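Local coordinates for protein ORF10 (Moritella marina, PDB 6RIW) that forms the ketosynthase-chain length factor didomain of a polyunsaturated fatty acid synthase and probably catalyses the condensation steps of acyl-chain elongation, at residues D87-W92 against F124-S129; G120-P125 against S224-M229. All blocks are in the same frame, centred on the assembly; numbering follows the deposited sequence.

Interaction 1 of 2, residues D87-W92 against F124-S129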
ATOM      1  N   ASP A  87     -12.443  -3.990   9.904  1.00 16.99           N
ATOM      2  CA  ASP A  87     -13.003  -3.147   8.852  1.00 14.88           C
ATOM      3  C   ASP A  87     -13.460  -3.968   7.641  1.00 14.33           C
ATOM      4  O   ASP A  87     -13.020  -5.104   7.412  1.00 15.13           O
ATOM      5  CB  ASP A  87     -11.938  -2.128   8.387  1.00 16.06           C
ATOM      6  CG  ASP A  87     -12.498  -1.007   7.520  1.00 14.49           C
ATOM      7  OD1 ASP A  87     -13.052  -0.023   8.088  1.00 15.60           O
ATOM      8  OD2 ASP A  87     -12.339  -1.066   6.264  1.00 16.09           O
ATOM      9  N   ASP A  88     -14.321  -3.336   6.831  1.00 14.71           N
ATOM     10  CA  ASP A  88     -14.671  -3.865   5.505  1.00 14.37           C
ATOM     11  C   ASP A  88     -13.435  -4.306   4.733  1.00 13.87           C
ATOM     12  O   ASP A  88     -13.459  -5.314   4.009  1.00 15.34           O
ATOM     13  CB  ASP A  88     -15.391  -2.791   4.690  1.00 12.75           C
ATOM     14  CG  ASP A  88     -16.841  -2.590   5.104  1.00 19.99           C
ATOM     15  OD1 ASP A  88     -17.420  -3.508   5.721  1.00 19.65           O
ATOM     16  OD2 ASP A  88     -17.382  -1.492   4.811  1.00 19.74           O
ATOM     17  N   LEU A  89     -12.358  -3.522   4.812  1.00 14.22           N
ATOM     18  CA  LEU A  89     -11.134  -3.898   4.102  1.00 15.15           C
ATOM     19  C   LEU A  89     -10.766  -5.345   4.390  1.00 14.73           C
ATOM     20  O   LEU A  89     -10.531  -6.141   3.472  1.00 17.89           O
ATOM     21  CB  LEU A  89      -9.990  -2.979   4.502  1.00 17.15           C
ATOM     22  CG  LEU A  89      -8.837  -2.914   3.491  1.00 18.36           C
ATOM     23  CD1 LEU A  89      -8.039  -1.631   3.720  1.00 21.37           C
ATOM     24  CD2 LEU A  89      -7.963  -4.114   3.622  1.00 20.98           C
ATOM     25  N   ASN A  90     -10.686  -5.695   5.672  1.00 12.47           N
ATOM     26  CA  ASN A  90     -10.294  -7.050   6.041  1.00 13.19           C
ATOM     27  C   ASN A  90     -11.392  -8.046   5.716  1.00 14.55           C
ATOM     28  O   ASN A  90     -11.114  -9.148   5.214  1.00 14.95           O
ATOM     29  CB  ASN A  90      -9.968  -7.110   7.532  1.00 12.18           C
ATOM     30  CG  ASN A  90      -8.956  -6.051   7.954  1.00 19.61           C
ATOM     31  OD1 ASN A  90      -7.772  -6.329   8.063  1.00 22.34           O
ATOM     32  ND2 ASN A  90      -9.427  -4.837   8.187  1.00 24.16           N
ATOM     33  N   GLN A  91     -12.642  -7.690   6.019  1.00 15.17           N
ATOM     34  CA  GLN A  91     -13.730  -8.655   5.867  1.00 16.12           C
ATOM     35  C   GLN A  91     -13.978  -8.981   4.401  1.00 15.59           C
ATOM     36  O   GLN A  91     -14.242 -10.140   4.052  1.00 15.41           O
ATOM     37  CB  GLN A  91     -14.994  -8.111   6.516  1.00 13.07           C
ATOM     38  CG  GLN A  91     -14.825  -7.957   8.040  1.00 16.74           C
ATOM     39  CD  GLN A  91     -16.109  -7.593   8.735  1.00 17.82           C
ATOM     40  OE1 GLN A  91     -17.050  -7.115   8.109  1.00 20.24           O
ATOM     41  NE2 GLN A  91     -16.156  -7.821  10.051  1.00 17.64           N
ATOM     42  N   TRP A  92     -13.918  -7.970   3.532  1.00 12.80           N
ATOM     43  CA  TRP A  92     -14.126  -8.241   2.114  1.00 14.54           C
ATOM     44  C   TRP A  92     -13.018  -9.132   1.562  1.00 14.25           C
ATOM     45  O   TRP A  92     -13.282 -10.015   0.744  1.00 13.56           O
ATOM     46  CB  TRP A  92     -14.197  -6.940   1.324  1.00 11.68           C
ATOM     47  CG  TRP A  92     -15.369  -6.078   1.649  1.00 14.50           C
ATOM     48  CD1 TRP A  92     -16.447  -6.392   2.440  1.00 15.25           C
ATOM     49  CD2 TRP A  92     -15.577  -4.739   1.202  1.00 13.51           C
ATOM     50  NE1 TRP A  92     -17.308  -5.329   2.505  1.00 14.71           N
ATOM     51  CE2 TRP A  92     -16.803  -4.303   1.745  1.00 15.65           C
ATOM     52  CE3 TRP A  92     -14.845  -3.866   0.388  1.00 16.08           C
ATOM     53  CZ2 TRP A  92     -17.305  -3.015   1.523  1.00 17.82           C
ATOM     54  CZ3 TRP A  92     -15.349  -2.589   0.154  1.00 14.05           C
ATOM     55  CH2 TRP A  92     -16.574  -2.181   0.716  1.00 19.07           C
ATOM     56  N   PHE A 124      -4.660   4.026   2.120  1.00 15.16           N
ATOM     57  CA  PHE A 124      -5.483   5.160   2.545  1.00 14.92           C
ATOM     58  C   PHE A 124      -6.163   4.873   3.875  1.00 14.26           C
ATOM     59  O   PHE A 124      -6.421   3.713   4.205  1.00 14.17           O
ATOM     60  CB  PHE A 124      -6.604   5.424   1.541  1.00 14.74           C
ATOM     61  CG  PHE A 124      -6.169   6.036   0.234  1.00 18.62           C
ATOM     62  CD1 PHE A 124      -4.887   6.504   0.039  1.00 21.38           C
ATOM     63  CD2 PHE A 124      -7.096   6.142  -0.795  1.00 18.85           C
ATOM     64  CE1 PHE A 124      -4.531   7.074  -1.172  1.00 21.44           C
ATOM     65  CE2 PHE A 124      -6.754   6.710  -2.006  1.00 23.78           C
ATOM     66  CZ  PHE A 124      -5.461   7.183  -2.188  1.00 21.47           C
ATOM     67  N   PRO A 125      -6.561   5.909   4.613  1.00 12.89           N
ATOM     68  CA  PRO A 125      -7.421   5.699   5.789  1.00 13.12           C
ATOM     69  C   PRO A 125      -8.650   4.882   5.415  1.00 13.00           C
ATOM     70  O   PRO A 125      -9.169   4.990   4.304  1.00 12.23           O
ATOM     71  CB  PRO A 125      -7.815   7.116   6.205  1.00 12.50           C
ATOM     72  CG  PRO A 125      -6.619   8.000   5.717  1.00 14.00           C
ATOM     73  CD  PRO A 125      -6.168   7.318   4.425  1.00 13.14           C
ATOM     74  N   THR A 126      -9.126   4.090   6.367  1.00 13.16           N
ATOM     75  CA  THR A 126     -10.365   3.342   6.204  1.00 11.44           C
ATOM     76  C   THR A 126     -11.418   3.901   7.148  1.00 12.87           C
ATOM     77  O   THR A 126     -11.144   4.750   8.006  1.00 11.26           O
ATOM     78  CB  THR A 126     -10.178   1.847   6.478  1.00 14.05           C
ATOM     79  OG1 THR A 126      -9.899   1.649   7.869  1.00 13.38           O
ATOM     80  CG2 THR A 126      -9.050   1.239   5.607  1.00 13.25           C
ATOM     81  N   LYS A 127     -12.650   3.401   7.004  1.00 11.35           N
ATOM     82  CA  LYS A 127     -13.697   3.891   7.890  1.00 13.57           C
ATOM     83  C   LYS A 127     -13.390   3.543   9.343  1.00 15.98           C
ATOM     84  O   LYS A 127     -13.713   4.325  10.246  1.00 14.89           O
ATOM     85  CB  LYS A 127     -15.058   3.329   7.455  1.00 13.48           C
ATOM     86  CG  LYS A 127     -15.447   3.727   6.026  1.00 14.36           C
ATOM     87  CD  LYS A 127     -16.903   3.287   5.716  1.00 18.04           C
ATOM     88  CE  LYS A 127     -17.001   1.751   5.682  1.00 19.75           C
ATOM     89  NZ  LYS A 127     -16.211   1.105   4.556  1.00 18.02           N
ATOM     90  N   SER A 128     -12.680   2.430   9.578  1.00 13.62           N
ATOM     91  CA  SER A 128     -12.331   2.032  10.936  1.00 13.18           C
ATOM     92  C   SER A 128     -11.058   2.703  11.439  1.00 11.47           C
ATOM     93  O   SER A 128     -10.977   3.053  12.619  1.00 13.50           O
ATOM     94  CB  SER A 128     -12.170   0.510  11.022  1.00 15.70           C
ATOM     95  OG  SER A 128     -13.387  -0.137  10.666  1.00 15.66           O
ATOM     96  N   SER A 129     -10.036   2.851  10.594  1.00 11.37           N
ATOM     97  CA  SER A 129      -8.789   3.448  11.101  1.00 12.71           C
ATOM     98  C   SER A 129      -9.012   4.880  11.599  1.00 11.79           C
ATOM     99  O   SER A 129      -8.374   5.305  12.574  1.00 11.61           O
ATOM    100  CB  SER A 129      -7.683   3.375  10.036  1.00 10.33           C
ATOM    101  OG  SER A 129      -7.891   4.276   8.957  1.00 11.89           O
TER
HETATM  102  O   HOH W   1     -13.325   1.217   5.071  1.00 15.18           O
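The carboxylate of D87 joins the start of helix 88-104 to the turn at T126-S129. Its OD1 takes two bonds from S128: OG donates at 2.6 Å to the anti lone pair of OD1, and the backbone N of S128 reaches the same oxygen at 2.9 Å from 33° out of the carboxylate plane. OD2 works inward as the N-cap acceptor, receiving L89 N at 2.9 Å in an almost straight bond. With chi1 at -167°, CG lies opposite the backbone N of D87, which brings OD2 to L89 N while OD1 faces S128. Losing the carboxylate to an alanine here is likely to strip L89 N of its cap and the S128 hydroxyl of this acceptor, and to leave the S128 amide its weak bond to T126 OG1. Next to it, NZ of K127 forms a salt bridge with D88 OD2 at 2.9 Å; bends at chi3 and chi4 curl the lysine chain back toward the helix. A water accepts from K127 N and NZ and donates to D87 OD2, bridging D87 to the lysine that already pairs with D88. T126 and S129 close a capping box on their own turn. Packing is slight: L89 CD1 meets T126 CG2 at 3.6 Å. Within the ketosynthase domain, L89 also touches P175 of helix 174-183, W92 packs on strand 259-270, and K127 reaches P228 of helix 228-237.

Interaction 2 of 2, residues G120-P125 against S224-M229; sequences GNLSFP and SAADPM
A226 points its CB into the angle between L122 and F124. The methyl lies 3.6 Å from F124 CB and meets the phenyl ring at its edge, in the ring plane, with CD2 the nearest ring atom. Chi1 of -73° sets the ring beside the backbone N of F124, and its far end leads away from 224-229 toward F230, whose ring it meets. L122 works with both branches: CD1 touches A226 CB at 3.9 Å and S224 OG at 3.8 Å, while CD2 lies over the rim of one face of the F124 ring. Farther along, D227 N donates to P125 O at 2.8 Å in a practically linear bond, the donor 20° off the carbonyl plane. D227 itself caps helix 228-237 through OD1, which takes M229 N from above the carboxylate plane, and its OD2 bonds N130 and forms a salt bridge with R592 of the second ketosynthase-family region. At the other end a water bridges N121 OD1 and A225 N. The contact thus joins the loops leaving paired parallel strands 115-120 and 217-224 of the thiolase-like ketosynthase domain: the methyl sits between segments running in nearly the same direction, and the backbone bond satisfies a buried amide just before the helix.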
ATOM      1  N   GLY A 120      -3.408  -6.711  -3.840  1.00 13.54           N
ATOM      2  CA  GLY A 120      -3.396  -5.279  -4.130  1.00 11.47           C
ATOM      3  C   GLY A 120      -4.255  -4.525  -3.120  1.00 14.35           C
ATOM      4  O   GLY A 120      -5.338  -4.976  -2.736  1.00 14.00           O
ATOM      5  N   ASN A 121      -3.771  -3.353  -2.680  1.00 12.83           N
ATOM      6  CA  ASN A 121      -4.448  -2.659  -1.586  1.00 12.24           C
ATOM      7  C   ASN A 121      -4.044  -1.184  -1.564  1.00 16.42           C
ATOM      8  O   ASN A 121      -2.908  -0.842  -1.897  1.00 16.41           O
ATOM      9  CB  ASN A 121      -4.109  -3.328  -0.245  1.00 16.73           C
ATOM     10  CG  ASN A 121      -4.935  -2.800   0.909  1.00 17.55           C
ATOM     11  OD1 ASN A 121      -6.018  -2.247   0.722  1.00 16.81           O
ATOM     12  ND2 ASN A 121      -4.409  -2.955   2.123  1.00 17.12           N
ATOM     13  N   LEU A 122      -4.993  -0.318  -1.185  1.00 17.12           N
ATOM     14  CA  LEU A 122      -4.736   1.115  -1.015  1.00 17.19           C
ATOM     15  C   LEU A 122      -4.097   1.397   0.340  1.00 18.86           C
ATOM     16  O   LEU A 122      -4.463   0.794   1.349  1.00 22.37           O
ATOM     17  CB  LEU A 122      -6.052   1.904  -1.099  1.00 17.88           C
ATOM     18  CG  LEU A 122      -6.699   1.994  -2.474  1.00 20.85           C
ATOM     19  CD1 LEU A 122      -8.178   2.418  -2.395  1.00 18.53           C
ATOM     20  CD2 LEU A 122      -5.898   2.960  -3.345  1.00 23.29           C
ATOM     21  N   SER A 123      -3.157   2.342   0.371  1.00 16.51           N
ATOM     22  CA  SER A 123      -2.588   2.810   1.630  1.00 16.97           C
ATOM     23  C   SER A 123      -3.321   4.035   2.148  1.00 19.11           C
ATOM     24  O   SER A 123      -2.675   5.006   2.549  1.00 18.01           O
ATOM     25  CB  SER A 123      -1.097   3.112   1.442  1.00 18.85           C
ATOM     26  OG  SER A 123      -0.379   1.908   1.245  1.00 24.82           O
ATOM     27  N   PHE A 124      -4.660   4.026   2.120  1.00 15.16           N
ATOM     28  CA  PHE A 124      -5.483   5.160   2.545  1.00 14.92           C
ATOM     29  C   PHE A 124      -6.163   4.873   3.875  1.00 14.26           C
ATOM     30  O   PHE A 124      -6.421   3.713   4.205  1.00 14.17           O
ATOM     31  CB  PHE A 124      -6.604   5.424   1.541  1.00 14.74           C
ATOM     32  CG  PHE A 124      -6.169   6.036   0.234  1.00 18.62           C
ATOM     33  CD1 PHE A 124      -4.887   6.504   0.039  1.00 21.38           C
ATOM     34  CD2 PHE A 124      -7.096   6.142  -0.795  1.00 18.85           C
ATOM     35  CE1 PHE A 124      -4.531   7.074  -1.172  1.00 21.44           C
ATOM     36  CE2 PHE A 124      -6.754   6.710  -2.006  1.00 23.78           C
ATOM     37  CZ  PHE A 124      -5.461   7.183  -2.188  1.00 21.47           C
ATOM     38  N   PRO A 125      -6.561   5.909   4.613  1.00 12.89           N
ATOM     39  CA  PRO A 125      -7.421   5.699   5.789  1.00 13.12           C
ATOM     40  C   PRO A 125      -8.650   4.882   5.415  1.00 13.00           C
ATOM     41  O   PRO A 125      -9.169   4.990   4.304  1.00 12.23           O
ATOM     42  CB  PRO A 125      -7.815   7.116   6.205  1.00 12.50           C
ATOM     43  CG  PRO A 125      -6.619   8.000   5.717  1.00 14.00           C
ATOM     44  CD  PRO A 125      -6.168   7.318   4.425  1.00 13.14           C
ATOM     45  N   SER A 224     -10.288  -2.729  -2.446  1.00 13.82           N
ATOM     46  CA  SER A 224     -10.396  -1.276  -2.443  1.00 13.71           C
ATOM     47  C   SER A 224     -11.492  -0.968  -1.429  1.00 14.89           C
ATOM     48  O   SER A 224     -12.681  -1.144  -1.724  1.00 16.32           O
ATOM     49  CB  SER A 224     -10.738  -0.756  -3.847  1.00 16.01           C
ATOM     50  OG  SER A 224     -11.237   0.571  -3.816  1.00 19.86           O
ATOM     51  N   ALA A 225     -11.100  -0.537  -0.225  1.00 12.79           N
ATOM     52  CA  ALA A 225     -12.061  -0.231   0.844  1.00 14.28           C
ATOM     53  C   ALA A 225     -11.593   0.962   1.668  1.00 18.12           C
ATOM     54  O   ALA A 225     -11.714   0.986   2.903  1.00 17.88           O
ATOM     55  CB  ALA A 225     -12.274  -1.438   1.758  1.00 14.58           C
ATOM     56  N   ALA A 226     -11.024   1.952   0.999  1.00 13.48           N
ATOM     57  CA  ALA A 226     -10.658   3.188   1.674  1.00 15.14           C
ATOM     58  C   ALA A 226     -11.903   3.968   2.097  1.00 15.47           C
ATOM     59  O   ALA A 226     -12.996   3.796   1.550  1.00 17.56           O
ATOM     60  CB  ALA A 226      -9.806   4.054   0.740  1.00 17.15           C
ATOM     61  N   ASP A 227     -11.709   4.868   3.058  1.00 13.56           N
ATOM     62  CA  ASP A 227     -12.730   5.814   3.478  1.00 15.48           C
ATOM     63  C   ASP A 227     -13.240   6.559   2.251  1.00 15.66           C
ATOM     64  O   ASP A 227     -12.490   7.308   1.611  1.00 13.07           O
ATOM     65  CB  ASP A 227     -12.150   6.787   4.520  1.00 15.66           C
ATOM     66  CG  ASP A 227     -13.131   7.885   4.933  1.00 17.69           C
ATOM     67  OD1 ASP A 227     -14.302   7.859   4.498  1.00 18.30           O
ATOM     68  OD2 ASP A 227     -12.718   8.778   5.706  1.00 16.44           O
ATOM     69  N   PRO A 228     -14.506   6.349   1.872  1.00 16.34           N
ATOM     70  CA  PRO A 228     -15.039   7.031   0.681  1.00 16.63           C
ATOM     71  C   PRO A 228     -14.915   8.544   0.715  1.00 16.68           C
ATOM     72  O   PRO A 228     -14.767   9.161  -0.354  1.00 17.54           O
ATOM     73  CB  PRO A 228     -16.511   6.585   0.657  1.00 18.44           C
ATOM     74  CG  PRO A 228     -16.499   5.230   1.360  1.00 18.91           C
ATOM     75  CD  PRO A 228     -15.467   5.399   2.466  1.00 16.95           C
ATOM     76  N   MET A 229     -14.961   9.173   1.897  1.00 16.03           N
ATOM     77  CA  MET A 229     -14.779  10.621   1.944  1.00 16.08           C
ATOM     78  C   MET A 229     -13.371  11.008   1.515  1.00 18.53           C
ATOM     79  O   MET A 229     -13.185  11.997   0.790  1.00 16.65           O
ATOM     80  CB  MET A 229     -15.075  11.168   3.341  1.00 18.83           C
ATOM     81  CG  MET A 229     -14.879  12.678   3.417  1.00 19.23           C
ATOM     82  SD  MET A 229     -14.993  13.354   5.083  1.00 25.10           S
ATOM     83  CE  MET A 229     -16.727  13.058   5.389  1.00 21.69           C
TER
HETATM   84  O   HOH W   2      -8.328  -0.406   0.533  1.00 17.06           O

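Overall arrangement
From the N terminus, the chain enters helix 88-104, runs through strand 115-120 and returns through the loop before helix 129-148, where interaction 1 closes a loop of about 30 residues. Interaction 2 starts in that same loop and closes a much longer one, of almost 100 residues, at the exit of strand 217-224. The two neither nest nor cross: they follow one another and overlap at F124 and P125, their centres about 7 Å apart. They also touch directly, W92 CZ3 lying 3.7 Å from A225 CB. Together they tie the ends of the neighbouring parallel strands 115-120 and 217-224 to the starts of helices 88-104, 129-148 and 228-237 in the ketosynthase domain.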